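Local coordinates for protein aminotransferase (Streptomyces pactum, PDB 4ZM4) that belongs to the class-III aminotransferases, a family of pyridoxal-5'-phosphate-dependent proteins, and holds its bound ligand in a pocket completed by a second subunit, at residues L63-G68 and F422-H427; A105-L110 and A323-I328; T255-A260 and R279-G284. The protein carries 1 engineered substitution. All blocks are in the same frame, centred on the assembly; numbering follows the deposited sequence.

Contact 1: L63-G68 and F422-H427; sequences LNMGYG and FLSTAH. With P3B ((3E,4R,5R)-4,5-dihydroxy-3-{[(Z)-{3-hydroxy-2-methyl-5-[(phosphonooxy)methyl]pyridin-4(1H)-ylidene}methyl]imino}cyclohex-1-ene-1-carboxylic acid), chain H.
The ring of Phe422 lies flat on the backbone at Tyr67 and Gly68, and here packing is close: Phe422 buries more surface than any other residue of the contact. Tyr67 C and Gly68 N sit over the middle of one ring face, and Gly68 CA makes a CH-pi contact 3.9 Å from the Phe422 centroid, 26° off the normal. At its root the same residue is tied down by a hydrogen bond from Phe422 N to Leu63 O of 2.9 Å, with an N-H...O angle of 154°. The loops follow strands 59-62 and 421-422.

Farther along, Met65 is bent at chi2 (-60°) and again at chi3, the first bend setting SD at the imidazole edge of His427. Its CG also meets that edge in the ring plane, 3.7 Å from His427 CE1, and packs on Phe422 O. Leu63 CD2 comes obliquely to His427 NE2 at 3.8 Å. That nitrogen is hydrogen-bonded to Asp62 O, while ND1 bonds Ser424 OG, so both ends of the imidazole are held. The turn from Ser424 to His427 is the looser side: Thr425 and Ala426, partly exposed, stay clear of 63-68, and Ala426 N bonds Ser424 OG in an ST turn.

In the P3B pocket, the Tyr67 ring lies between Asn64 ND2, 3.3 Å above one face, and P3B CAN over the rim of the other; Val310 of the second subunit also packs on Tyr67. With Tyr67 O bonded by the engineered Arg279 and Gly68 O by Arg258, the backbone beside P3B is held by both ring packing and hydrogen bonds.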
loop_
_atom_site.group_PDB
_atom_site.type_symbol
_atom_site.label_atom_id
_atom_site.label_comp_id
_atom_site.label_asym_id
_atom_site.label_seq_id
_atom_site.Cartn_x
_atom_site.Cartn_y
_atom_site.Cartn_z
ATOM N N LEU B 63 -13.144 21.171 -0.683
ATOM C CA LEU B 63 -12.869 21.295 0.757
ATOM C C LEU B 63 -12.380 19.964 1.344
ATOM O O LEU B 63 -11.903 19.921 2.478
ATOM C CB LEU B 63 -14.105 21.774 1.509
ATOM C CG LEU B 63 -14.668 23.116 1.076
ATOM C CD1 LEU B 63 -15.880 23.434 1.905
ATOM C CD2 LEU B 63 -13.641 24.239 1.175
ATOM N N ASN B 64 -12.488 18.894 0.556
ATOM C CA ASN B 64 -12.057 17.560 0.964
ATOM C C ASN B 64 -10.573 17.299 0.653
ATOM O O ASN B 64 -9.889 16.658 1.419
ATOM C CB ASN B 64 -12.929 16.537 0.238
ATOM C CG ASN B 64 -12.712 15.128 0.732
ATOM O OD1 ASN B 64 -12.964 14.817 1.894
ATOM N ND2 ASN B 64 -12.257 14.249 -0.165
ATOM N N MET B 65 -10.112 17.757 -0.505
ATOM C CA MET B 65 -8.698 17.711 -0.871
ATOM C C MET B 65 -8.029 16.339 -0.847
ATOM O O MET B 65 -6.834 16.213 -0.483
ATOM C CB MET B 65 -7.908 18.699 0.012
ATOM C CG MET B 65 -8.334 20.152 -0.177
ATOM S SD MET B 65 -8.155 20.809 -1.850
ATOM C CE MET B 65 -6.405 20.576 -2.158
ATOM N N GLY B 66 -8.769 15.310 -1.247
ATOM C CA GLY B 66 -8.182 13.979 -1.352
ATOM C C GLY B 66 -7.780 13.381 -0.047
ATOM O O GLY B 66 -6.856 12.567 0.034
ATOM N N TYR B 67 -8.467 13.792 0.988
ATOM C CA TYR B 67 -8.411 13.137 2.290
ATOM C C TYR B 67 -7.100 13.319 3.111
ATOM O O TYR B 67 -6.735 12.432 3.894
ATOM C CB TYR B 67 -8.806 11.654 2.144
ATOM C CG TYR B 67 -10.182 11.425 1.562
ATOM C CD1 TYR B 67 -11.314 11.394 2.366
ATOM C CD2 TYR B 67 -10.352 11.207 0.217
ATOM C CE1 TYR B 67 -12.576 11.137 1.836
ATOM C CE2 TYR B 67 -11.610 10.941 -0.318
ATOM C CZ TYR B 67 -12.722 10.915 0.485
ATOM O OH TYR B 67 -13.976 10.684 -0.070
ATOM N N GLY B 68 -6.449 14.480 2.998
ATOM C CA GLY B 68 -5.400 14.879 3.956
ATOM C C GLY B 68 -3.971 15.197 3.509
ATOM O O GLY B 68 -3.257 15.884 4.232
ATOM N N PHE B 422 -10.409 19.208 4.838
ATOM C CA PHE B 422 -8.946 19.314 4.938
ATOM C C PHE B 422 -8.434 20.566 4.226
ATOM O O PHE B 422 -8.056 20.525 3.048
ATOM C CB PHE B 422 -8.299 18.086 4.299
ATOM C CG PHE B 422 -8.554 16.817 5.051
ATOM C CD1 PHE B 422 -9.610 16.009 4.724
ATOM C CD2 PHE B 422 -7.716 16.424 6.088
ATOM C CE1 PHE B 422 -9.805 14.813 5.380
ATOM C CE2 PHE B 422 -7.938 15.242 6.752
ATOM C CZ PHE B 422 -8.982 14.434 6.403
ATOM N N LEU B 423 -8.389 21.692 4.939
ATOM C CA LEU B 423 -7.969 22.973 4.303
ATOM C C LEU B 423 -6.461 22.993 3.984
ATOM O O LEU B 423 -5.692 22.186 4.504
ATOM C CB LEU B 423 -8.377 24.177 5.152
ATOM C CG LEU B 423 -9.819 24.185 5.677
ATOM C CD1 LEU B 423 -10.088 25.462 6.445
ATOM C CD2 LEU B 423 -10.843 24.031 4.562
ATOM N N SER B 424 -6.077 23.921 3.126
ATOM C CA SER B 424 -4.734 24.000 2.576
ATOM C C SER B 424 -4.368 25.453 2.396
ATOM O O SER B 424 -5.212 26.334 2.558
ATOM C CB SER B 424 -4.675 23.312 1.224
ATOM O OG SER B 424 -5.179 24.163 0.209
ATOM N N THR B 425 -3.108 25.718 2.073
ATOM C CA THR B 425 -2.658 27.109 1.900
ATOM C C THR B 425 -3.268 27.688 0.655
ATOM O O THR B 425 -3.261 28.912 0.475
ATOM C CB THR B 425 -1.128 27.209 1.811
ATOM O OG1 THR B 425 -0.673 26.381 0.752
ATOM C CG2 THR B 425 -0.483 26.742 3.114
ATOM N N ALA B 426 -3.826 26.836 -0.204
ATOM C CA ALA B 426 -4.529 27.317 -1.406
ATOM C C ALA B 426 -5.940 27.807 -1.108
ATOM O O ALA B 426 -6.576 28.431 -1.969
ATOM C CB ALA B 426 -4.583 26.241 -2.469
ATOM N N HIS B 427 -6.439 27.526 0.091
ATOM C CA HIS B 427 -7.729 28.074 0.525
ATOM C C HIS B 427 -7.510 29.481 1.118
ATOM O O HIS B 427 -7.496 29.663 2.321
ATOM C CB HIS B 427 -8.394 27.168 1.530
ATOM C CG HIS B 427 -8.874 25.878 0.939
ATOM N ND1 HIS B 427 -8.072 24.765 0.830
ATOM C CD2 HIS B 427 -10.079 25.522 0.437
ATOM C CE1 HIS B 427 -8.761 23.780 0.281
ATOM N NE2 HIS B 427 -9.973 24.218 0.022
HETATM O OAH P3B H . -4.717 2.613 4.120
HETATM P PBA P3B H . -4.602 4.191 4.016
HETATM O OAI P3B H . -5.882 4.595 3.349
HETATM O OAC P3B H . -3.409 4.667 3.204
HETATM O OAQ P3B H . -4.589 4.630 5.630
HETATM C CAM P3B H . -5.428 3.975 6.635
HETATM C CAV P3B H . -5.633 4.891 7.637
HETATM C CAL P3B H . -4.889 4.735 8.798
HETATM N NAP P3B H . -5.042 5.675 9.809
HETATM C CAU P3B H . -5.895 6.745 9.666
HETATM C CAA P3B H . -6.066 7.651 10.679
HETATM C CAW P3B H . -6.631 6.872 8.573
HETATM O OAE P3B H . -7.452 7.943 8.496
HETATM C CAX P3B H . -6.523 5.991 7.495
HETATM C CAJ P3B H . -7.344 6.157 6.324
HETATM N NAO P3B H . -8.365 7.078 6.281
HETATM C CAT P3B H . -9.229 7.167 5.221
HETATM C CAK P3B H . -9.317 6.247 4.139
HETATM C CAS P3B H . -10.260 6.323 3.119
HETATM C CAR P3B H . -10.269 5.424 2.037
HETATM O OAD P3B H . -11.041 5.551 1.074
HETATM O OAB P3B H . -9.585 4.429 2.015
HETATM C CAN P3B H . -11.023 7.413 2.959
HETATM C CAY P3B H . -10.932 8.553 3.986
HETATM O OAF P3B H . -12.312 8.936 4.145
HETATM C CAZ P3B H . -10.213 8.208 5.353
HETATM O OAG P3B H . -9.728 9.348 6.152
#

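Contact 2: A105-L110 and A323-I328; sequences ALIAEL and AMLGKI
Leu325 meets Leu106, Ile107 and Leu110 with no aromatic ring or charged side chain between helix segments 105-110 and 323-328; the side chains touch through aliphatic carbons, and two leucine methyls also reach peptide atoms. The flat groups stand at the margins: Leu325 CD2 lies over one face of the Phe257 ring, near its middle and 3.6 Å from Phe257 CE1; the ring of Phe72 makes a cation-pi contact with Lys327; and the carboxylate of Glu109 forms a salt bridge with Arg329.

Between the helices, Leu325 is the residue that all three partners share. With chi1 at -64° its CG stands beside the backbone N, and the CD1 branch extends to Ile107, whose CG1 it meets at 3.7 Å as the two side chains pass at a slant. Leu110 runs alongside Leu325 in the opposite sense, so that Leu110 CD2 comes 4.1 Å from Leu325 CB and 3.9 Å from Leu325 O. Leu106 and Leu325 come together close to their backbones, with a CB to CB distance of 4.2 Å.

These residues sit on helices 98-110 and 315-329, which run roughly in the same direction, their short axes 36° apart and 10.0 Å from each other at closest approach. Helix 98-110 leads into strand 116-120, an outermost strand of the seven-stranded mixed sheet, and Ile107 bridges the two elements by also touching Val117 and Phe119.

Gly326 brings bare backbone to the interface: Leu106 CD1 lies 4.2 Å from Gly326 N, consistent with a methyl resting on the helix surface itself. On another side of helix 315-329, Lys327 forms salt bridges with Asp76 and Glu78, and Met324 packs on Val79 of helix 77-89.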
loop_
_atom_site.group_PDB
_atom_site.type_symbol
_atom_site.label_atom_id
_atom_site.label_comp_id
_atom_site.label_asym_id
_atom_site.label_seq_id
_atom_site.Cartn_x
_atom_site.Cartn_y
_atom_site.Cartn_z
ATOM N N ALA B 105 16.106 11.108 8.314
ATOM C CA ALA B 105 16.612 12.231 9.157
ATOM C C ALA B 105 15.620 13.373 9.241
ATOM O O ALA B 105 15.376 13.922 10.329
ATOM C CB ALA B 105 17.948 12.733 8.643
ATOM N N LEU B 106 14.996 13.713 8.119
ATOM C CA LEU B 106 13.894 14.684 8.154
ATOM C C LEU B 106 12.755 14.301 9.093
ATOM O O LEU B 106 12.247 15.138 9.834
ATOM C CB LEU B 106 13.372 14.962 6.735
ATOM C CG LEU B 106 14.268 16.003 6.053
ATOM C CD1 LEU B 106 14.145 15.991 4.533
ATOM C CD2 LEU B 106 13.958 17.384 6.624
ATOM N N ILE B 107 12.286 13.059 9.026
ATOM C CA ILE B 107 11.212 12.613 9.924
ATOM C C ILE B 107 11.695 12.746 11.375
ATOM O O ILE B 107 10.990 13.324 12.199
ATOM C CB ILE B 107 10.765 11.153 9.632
ATOM C CG1 ILE B 107 10.043 11.085 8.274
ATOM C CG2 ILE B 107 9.843 10.627 10.718
ATOM C CD1 ILE B 107 9.891 9.678 7.746
ATOM N N ALA B 108 12.913 12.260 11.666
ATOM C CA ALA B 108 13.438 12.284 13.040
ATOM C C ALA B 108 13.561 13.711 13.595
ATOM O O ALA B 108 13.241 13.950 14.756
ATOM C CB ALA B 108 14.760 11.559 13.143
ATOM N N GLU B 109 13.961 14.641 12.742
ATOM C CA GLU B 109 14.126 16.043 13.132
ATOM C C GLU B 109 12.785 16.645 13.466
ATOM O O GLU B 109 12.647 17.319 14.473
ATOM C CB GLU B 109 14.780 16.863 11.992
ATOM C CG GLU B 109 15.312 18.203 12.461
ATOM C CD GLU B 109 15.628 19.193 11.328
ATOM O OE1 GLU B 109 16.024 18.780 10.217
ATOM O OE2 GLU B 109 15.468 20.388 11.554
ATOM N N LEU B 110 11.794 16.399 12.611
ATOM C CA LEU B 110 10.495 17.018 12.753
ATOM C C LEU B 110 9.582 16.328 13.781
ATOM O O LEU B 110 8.665 16.968 14.317
ATOM C CB LEU B 110 9.805 17.126 11.361
ATOM C CG LEU B 110 10.115 18.355 10.481
ATOM C CD1 LEU B 110 11.563 18.765 10.498
ATOM C CD2 LEU B 110 9.686 18.109 9.062
ATOM N N ALA B 323 11.294 16.129 -0.393
ATOM C CA ALA B 323 10.820 17.414 -0.927
ATOM C C ALA B 323 9.721 18.031 -0.043
ATOM O O ALA B 323 9.732 19.233 0.211
ATOM C CB ALA B 323 10.314 17.249 -2.358
ATOM N N MET B 324 8.803 17.200 0.450
ATOM C CA MET B 324 7.643 17.715 1.174
ATOM C C MET B 324 8.053 18.143 2.547
ATOM O O MET B 324 7.726 19.249 2.981
ATOM C CB MET B 324 6.548 16.660 1.250
ATOM C CG MET B 324 5.252 17.137 1.871
ATOM S SD MET B 324 4.436 18.492 0.992
ATOM C CE MET B 324 2.806 18.438 1.762
ATOM N N LEU B 325 8.789 17.287 3.249
ATOM C CA LEU B 325 9.210 17.640 4.603
ATOM C C LEU B 325 10.300 18.734 4.565
ATOM O O LEU B 325 10.354 19.566 5.467
ATOM C CB LEU B 325 9.670 16.414 5.376
ATOM C CG LEU B 325 8.639 15.322 5.674
ATOM C CD1 LEU B 325 9.180 14.271 6.629
ATOM C CD2 LEU B 325 7.362 15.917 6.238
ATOM N N GLY B 326 11.134 18.739 3.523
ATOM C CA GLY B 326 12.074 19.829 3.284
ATOM C C GLY B 326 11.390 21.156 3.113
ATOM O O GLY B 326 11.740 22.140 3.779
ATOM N N LYS B 327 10.353 21.174 2.285
ATOM C CA LYS B 327 9.521 22.378 2.131
ATOM C C LYS B 327 8.882 22.864 3.439
ATOM O O LYS B 327 8.962 24.061 3.759
ATOM C CB LYS B 327 8.412 22.150 1.111
ATOM C CG LYS B 327 7.466 23.313 0.953
ATOM C CD LYS B 327 6.655 23.201 -0.321
ATOM C CE LYS B 327 5.637 24.312 -0.411
ATOM N NZ LYS B 327 4.806 24.127 -1.633
ATOM N N ILE B 328 8.249 21.951 4.175
ATOM C CA ILE B 328 7.601 22.305 5.459
ATOM C C ILE B 328 8.616 22.882 6.482
ATOM O O ILE B 328 8.355 23.870 7.180
ATOM C CB ILE B 328 6.906 21.085 6.081
ATOM C CG1 ILE B 328 5.663 20.719 5.271
ATOM C CG2 ILE B 328 6.540 21.342 7.547
ATOM C CD1 ILE B 328 5.037 19.394 5.673
#

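Contact 3: T255-A260 and R279-G284. Engineered in segment 279-284: Arg279 (natural residue Lys). With P3B ((3E,4R,5R)-4,5-dihydroxy-3-{[(Z)-{3-hydroxy-2-methyl-5-[(phosphonooxy)methyl]pyridin-4(1H)-ylidene}methyl]imino}cyclohex-1-ene-1-carboxylic acid), chain H.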
loop_
_atom_site.group_PDB
_atom_site.type_symbol
_atom_site.label_atom_id
_atom_site.label_comp_id
_atom_site.label_asym_id
_atom_site.label_seq_id
_atom_site.Cartn_x
_atom_site.Cartn_y
_atom_site.Cartn_z
ATOM N N THR B 255 -3.095 13.419 11.470
ATOM C CA THR B 255 -2.612 14.548 12.284
ATOM C C THR B 255 -1.118 14.922 12.096
ATOM O O THR B 255 -0.732 16.087 12.310
ATOM C CB THR B 255 -2.865 14.314 13.788
ATOM O OG1 THR B 255 -2.263 13.077 14.179
ATOM C CG2 THR B 255 -4.314 14.270 14.075
ATOM N N GLY B 256 -0.297 13.976 11.665
ATOM C CA GLY B 256 1.139 14.256 11.470
ATOM C C GLY B 256 1.426 15.297 10.406
ATOM O O GLY B 256 0.860 15.267 9.324
ATOM N N PHE B 257 2.267 16.254 10.747
ATOM C CA PHE B 257 2.569 17.411 9.891
ATOM C C PHE B 257 1.350 18.193 9.483
ATOM O O PHE B 257 1.398 18.958 8.510
ATOM C CB PHE B 257 3.334 17.012 8.638
ATOM C CG PHE B 257 4.385 15.972 8.878
ATOM C CD1 PHE B 257 5.597 16.302 9.460
ATOM C CD2 PHE B 257 4.146 14.651 8.541
ATOM C CE1 PHE B 257 6.539 15.330 9.694
ATOM C CE2 PHE B 257 5.106 13.682 8.757
ATOM C CZ PHE B 257 6.298 14.021 9.330
ATOM N N ARG B 258 0.275 18.100 10.254
ATOM C CA ARG B 258 -0.982 18.800 9.922
ATOM C C ARG B 258 -1.426 19.732 11.065
ATOM O O ARG B 258 -1.630 20.929 10.845
ATOM C CB ARG B 258 -2.046 17.740 9.601
ATOM C CG ARG B 258 -3.496 18.157 9.697
ATOM C CD ARG B 258 -3.923 19.084 8.592
ATOM N NE ARG B 258 -3.919 18.463 7.262
ATOM C CZ ARG B 258 -4.314 19.090 6.153
ATOM N NH1 ARG B 258 -4.806 20.333 6.215
ATOM N NH2 ARG B 258 -4.250 18.483 4.973
ATOM N N VAL B 259 -1.607 19.167 12.259
ATOM C CA VAL B 259 -2.079 19.944 13.427
ATOM C C VAL B 259 -0.939 20.737 14.059
ATOM O O VAL B 259 -1.184 21.667 14.807
ATOM C CB VAL B 259 -2.761 19.074 14.508
ATOM C CG1 VAL B 259 -3.964 18.374 13.923
ATOM C CG2 VAL B 259 -1.791 18.044 15.068
ATOM N N ALA B 260 0.281 20.395 13.674
ATOM C CA ALA B 260 1.517 21.082 14.067
ATOM C C ALA B 260 2.622 20.435 13.253
ATOM O O ALA B 260 2.410 19.408 12.598
ATOM C CB ALA B 260 1.786 20.889 15.542
ATOM N N ARG B 279 0.228 10.534 4.312
ATOM C CA ARG B 279 -0.561 11.722 3.913
ATOM C C ARG B 279 0.270 12.955 3.628
ATOM O O ARG B 279 0.792 13.076 2.535
ATOM C CB ARG B 279 -1.651 12.045 4.929
ATOM C CG ARG B 279 -2.583 10.903 5.190
ATOM C CD ARG B 279 -3.615 10.685 4.113
ATOM N NE ARG B 279 -4.053 9.304 4.233
ATOM C CZ ARG B 279 -5.205 8.872 4.742
ATOM N NH1 ARG B 279 -6.158 9.692 5.199
ATOM N NH2 ARG B 279 -5.398 7.559 4.773
ATOM N N VAL B 280 0.374 13.877 4.587
ATOM C CA VAL B 280 1.097 15.125 4.368
ATOM C C VAL B 280 2.561 14.779 4.082
ATOM O O VAL B 280 3.228 15.442 3.274
ATOM C CB VAL B 280 0.993 16.096 5.573
ATOM C CG1 VAL B 280 1.910 17.292 5.387
ATOM C CG2 VAL B 280 -0.437 16.562 5.752
ATOM N N MET B 281 3.048 13.723 4.724
ATOM C CA MET B 281 4.459 13.321 4.612
ATOM C C MET B 281 4.908 13.187 3.171
ATOM O O MET B 281 5.958 13.654 2.833
ATOM C CB MET B 281 4.691 11.990 5.353
ATOM C CG MET B 281 6.160 11.640 5.566
ATOM S SD MET B 281 6.292 10.129 6.529
ATOM C CE MET B 281 5.879 8.906 5.263
ATOM N N GLY B 282 4.108 12.533 2.339
ATOM C CA GLY B 282 4.441 12.311 0.955
ATOM C C GLY B 282 3.711 13.187 -0.046
ATOM O O GLY B 282 3.826 12.955 -1.242
ATOM N N GLY B 283 2.951 14.177 0.423
ATOM C CA GLY B 283 2.234 15.120 -0.444
ATOM C C GLY B 283 1.296 14.519 -1.471
ATOM O O GLY B 283 1.092 15.080 -2.561
ATOM N N GLY B 284 0.716 13.383 -1.130
ATOM C CA GLY B 284 -0.147 12.650 -2.068
ATOM C C GLY B 284 0.471 11.458 -2.765
ATOM O O GLY B 284 -0.250 10.704 -3.399
HETATM O OAH P3B H . -4.717 2.613 4.120
HETATM P PBA P3B H . -4.602 4.191 4.016
HETATM O OAI P3B H . -5.882 4.595 3.349
HETATM O OAC P3B H . -3.409 4.667 3.204
HETATM O OAQ P3B H . -4.589 4.630 5.630
HETATM C CAM P3B H . -5.428 3.975 6.635
HETATM C CAV P3B H . -5.633 4.891 7.637
HETATM C CAL P3B H . -4.889 4.735 8.798
HETATM N NAP P3B H . -5.042 5.675 9.809
HETATM C CAU P3B H . -5.895 6.745 9.666
HETATM C CAA P3B H . -6.066 7.651 10.679
HETATM C CAW P3B H . -6.631 6.872 8.573
HETATM O OAE P3B H . -7.452 7.943 8.496
HETATM C CAX P3B H . -6.523 5.991 7.495
HETATM C CAJ P3B H . -7.344 6.157 6.324
HETATM N NAO P3B H . -8.365 7.078 6.281
HETATM C CAT P3B H . -9.229 7.167 5.221
HETATM C CAK P3B H . -9.317 6.247 4.139
HETATM C CAS P3B H . -10.260 6.323 3.119
HETATM C CAR P3B H . -10.269 5.424 2.037
HETATM O OAD P3B H . -11.041 5.551 1.074
HETATM O OAB P3B H . -9.585 4.429 2.015
HETATM C CAN P3B H . -11.023 7.413 2.959
HETATM C CAY P3B H . -10.932 8.553 3.986
HETATM O OAF P3B H . -12.312 8.936 4.145
HETATM C CAZ P3B H . -10.213 8.208 5.353
HETATM O OAG P3B H . -9.728 9.348 6.152
HETATM O O HOH W 1 -0.592 13.647 7.759
#
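Phe257 and Val280 form the nearest pair, with Phe257 CB 3.6 Å from Val280 CG1. That methyl is turned to Phe257 because it lies anti to the Val280 nitrogen (chi1 172°), while CG2 points to the Arg258 guanidinium, 4.2 Å from NE and oblique to its plane. Gly256 O packs 3.8 Å from Val280 CB. The far part of the Phe257 ring crosses Met281 at a slant, its CE2 being 3.8 Å from Met281 CB.

No direct hydrogen bond joins the segments; a water does so instead, donating to Gly256 O at 2.7 Å and accepting only a weak bond from Val280 N at 3.3 Å.

Both loops follow neighbouring parallel strands, 247-251 and 274-277, of the seven-stranded mixed sheet characteristic of the large domain in fold-type I pyridoxal-phosphate enzymes. Arg279, engineered in place of the natural lysine, has the P3B phosphorus PBA near its guanidinium plane. Its NH1 is hydrogen-bonded to Tyr67 O, and its backbone N to the Tyr311 hydroxyl of the second subunit.

Farther out, Thr255 O accepts from both Arg258 N and Val259 N, consistent with a tight bend at Gly256-Phe257. The Arg258 guanidinium is held by Leu423 O, Gly68 O and Thr367 OG1, and Val280 is backed by Ile328 of helix 315-329.

In the fold
All three contacts are buried, but contact 3 lies nearest the centre of the chain, about 9 Å from it centre to centre, against about 12 Å for contact 1 and about 19 Å for contact 2. Contacts 1 and 3 join loops, touch each other through Arg258, and both reach P3B and the second subunit. Contact 1 relies on a backbone hydrogen bond and ring packing, contact 3 on apolar packing beside a bridging water and two arginines. Contact 2 joins two helices mainly through aliphatic side chains, with no hydrogen bond across. It does not touch contact 1 but meets contact 3 directly, where Met324 CG packs on Val280 O, so segment 279-284 is bordered by both helix and pocket.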